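Local coordinates for PcaV transcriptional regulator (Streptomyces coelicolor, PDB 4G9Y), which binds 3,4-dihydroxybenzoate and probably acts as a DNA-binding transcriptional regulator of the MarR family, at residues A[41-46]-A[67-72]. Numbering follows the deposited sequence.
Sequences YAVLNA and STIAEV
V43, I69 and V72 meet through three methyl groups, and one of these, CG2 of V43, takes part in both close contacts. It lies 3.6 Å from CG1 of V72 and 3.7 Å from CD1 of I69. The two lines of approach meet at CG2 at roughly 84°, so the methyl rests over the shallow gap between two separate methyls; CG1 of V72 and CD1 of I69 are themselves 4.9 Å apart. The torsions account for which branches meet. In V43, CG1 takes the place anti to the backbone N (chi1 172°), which sets CG2 anti to the carbonyl carbon and turns it to the opposing helix. V72 adopts the same rotamer but presents its other branch. CG1 of V72 also lies 4.1 Å from CB of V43, whereas CG2 of V72 stays 5.1 Å from CG2 of V43. The two valine side chains run antiparallel, alongside one another rather than end to end. I69 works differently, for its CA–CB bond does not aim at V43; a bend at chi2 of 75° brings the terminal CD1 across, obliquely to the valine.

No hydrogen bond links the segments, and just 105 Å² is buried in total, with the nearest CA atoms, those of V43 and V72, 8.0 Å apart. The backbones stay apart, and three buried aliphatic side chains carry the contact. V58 of helix 55-62 touches both V43 and I69, which makes the contact one side of a three-helix core. Y41 packs on L109 and I113 of helix 100-121. Helices 55-62 and 66-78 constitute the helix-turn-helix, the latter being the probable DNA-recognition helix; an apolar join between it and helix 38-49 belongs to the core of the MarR-type winged helix-turn-helix domain.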
loop_
_atom_site.group_PDB
_atom_site.type_symbol
_atom_site.label_atom_id
_atom_site.label_comp_id
_atom_site.label_asym_id
_atom_site.label_seq_id
_atom_site.Cartn_x
_atom_site.Cartn_y
_atom_site.Cartn_z
ATOM N N TYR A 41 -14.794 4.022 -7.293
ATOM C CA TYR A 41 -15.208 5.416 -7.379
ATOM C C TYR A 41 -14.484 6.147 -8.514
ATOM O O TYR A 41 -15.079 6.976 -9.210
ATOM C CB TYR A 41 -15.001 6.152 -6.042
ATOM C CG TYR A 41 -15.326 7.609 -6.176
ATOM C CD1 TYR A 41 -16.629 8.069 -6.038
ATOM C CD2 TYR A 41 -14.332 8.529 -6.498
ATOM C CE1 TYR A 41 -16.928 9.426 -6.194
ATOM C CE2 TYR A 41 -14.624 9.868 -6.668
ATOM C CZ TYR A 41 -15.915 10.313 -6.511
ATOM O OH TYR A 41 -16.165 11.660 -6.679
ATOM N N ALA A 42 -13.192 5.869 -8.685
ATOM C CA ALA A 42 -12.436 6.498 -9.765
ATOM C C ALA A 42 -13.047 6.199 -11.134
ATOM O O ALA A 42 -13.064 7.061 -12.031
ATOM C CB ALA A 42 -10.950 6.067 -9.721
ATOM N N VAL A 43 -13.567 4.988 -11.292
ATOM C CA VAL A 43 -14.248 4.620 -12.539
ATOM C C VAL A 43 -15.549 5.412 -12.727
ATOM O O VAL A 43 -15.811 5.946 -13.807
ATOM C CB VAL A 43 -14.500 3.088 -12.612
ATOM C CG1 VAL A 43 -15.380 2.731 -13.801
ATOM C CG2 VAL A 43 -13.169 2.361 -12.697
ATOM N N LEU A 44 -16.376 5.485 -11.687
ATOM C CA LEU A 44 -17.582 6.312 -11.769
ATOM C C LEU A 44 -17.191 7.748 -12.105
ATOM O O LEU A 44 -17.817 8.410 -12.936
ATOM C CB LEU A 44 -18.345 6.304 -10.442
ATOM C CG LEU A 44 -18.832 4.968 -9.894
ATOM C CD1 LEU A 44 -19.326 5.161 -8.453
ATOM C CD2 LEU A 44 -19.930 4.401 -10.785
ATOM N N ASN A 45 -16.159 8.229 -11.436
ATOM C CA ASN A 45 -15.696 9.589 -11.653
ATOM C C ASN A 45 -15.247 9.857 -13.086
ATOM O O ASN A 45 -15.607 10.882 -13.682
ATOM C CB ASN A 45 -14.575 9.930 -10.672
ATOM C CG ASN A 45 -14.167 11.388 -10.755
ATOM O OD1 ASN A 45 -13.067 11.716 -11.205
ATOM N ND2 ASN A 45 -15.071 12.270 -10.356
ATOM N N ALA A 46 -14.466 8.937 -13.641
ATOM C CA ALA A 46 -14.030 9.053 -15.029
ATOM C C ALA A 46 -15.223 9.079 -15.997
ATOM O O ALA A 46 -15.204 9.773 -17.022
ATOM C CB ALA A 46 -13.087 7.902 -15.381
ATOM N N SER A 67 -7.392 -6.682 -16.369
ATOM C CA SER A 67 -8.133 -7.606 -15.514
ATOM C C SER A 67 -8.802 -6.887 -14.342
ATOM O O SER A 67 -9.935 -7.195 -13.986
ATOM C CB SER A 67 -7.238 -8.736 -15.001
ATOM O OG SER A 67 -6.535 -8.337 -13.839
ATOM N N THR A 68 -8.109 -5.932 -13.736
ATOM C CA THR A 68 -8.695 -5.210 -12.610
ATOM C C THR A 68 -9.863 -4.335 -13.065
ATOM O O THR A 68 -10.882 -4.257 -12.384
ATOM C CB THR A 68 -7.668 -4.331 -11.887
ATOM O OG1 THR A 68 -6.514 -5.112 -11.569
ATOM C CG2 THR A 68 -8.257 -3.779 -10.614
ATOM N N ILE A 69 -9.717 -3.682 -14.218
ATOM C CA ILE A 69 -10.807 -2.859 -14.732
ATOM C C ILE A 69 -12.013 -3.736 -15.082
ATOM O O ILE A 69 -13.151 -3.373 -14.798
ATOM C CB ILE A 69 -10.388 -1.938 -15.914
ATOM C CG1 ILE A 69 -11.555 -1.032 -16.316
ATOM C CG2 ILE A 69 -9.916 -2.731 -17.115
ATOM C CD1 ILE A 69 -11.792 0.104 -15.332
ATOM N N ALA A 70 -11.756 -4.907 -15.654
ATOM C CA ALA A 70 -12.815 -5.872 -15.945
ATOM C C ALA A 70 -13.578 -6.242 -14.682
ATOM O O ALA A 70 -14.808 -6.305 -14.675
ATOM C CB ALA A 70 -12.234 -7.122 -16.596
ATOM N N GLU A 71 -12.845 -6.484 -13.603
ATOM C CA GLU A 71 -13.470 -6.826 -12.334
ATOM C C GLU A 71 -14.279 -5.653 -11.756
ATOM O O GLU A 71 -15.406 -5.831 -11.295
ATOM C CB GLU A 71 -12.407 -7.301 -11.343
ATOM C CG GLU A 71 -12.860 -7.336 -9.896
ATOM C CD GLU A 71 -11.695 -7.248 -8.927
ATOM O OE1 GLU A 71 -10.603 -7.766 -9.249
ATOM O OE2 GLU A 71 -11.867 -6.645 -7.847
ATOM N N VAL A 72 -13.704 -4.455 -11.777
ATOM C CA VAL A 72 -14.403 -3.265 -11.283
ATOM C C VAL A 72 -15.706 -3.011 -12.068
ATOM O O VAL A 72 -16.777 -2.804 -11.487
ATOM C CB VAL A 72 -13.491 -2.022 -11.351
ATOM C CG1 VAL A 72 -14.301 -0.746 -11.154
ATOM C CG2 VAL A 72 -12.369 -2.124 -10.316
#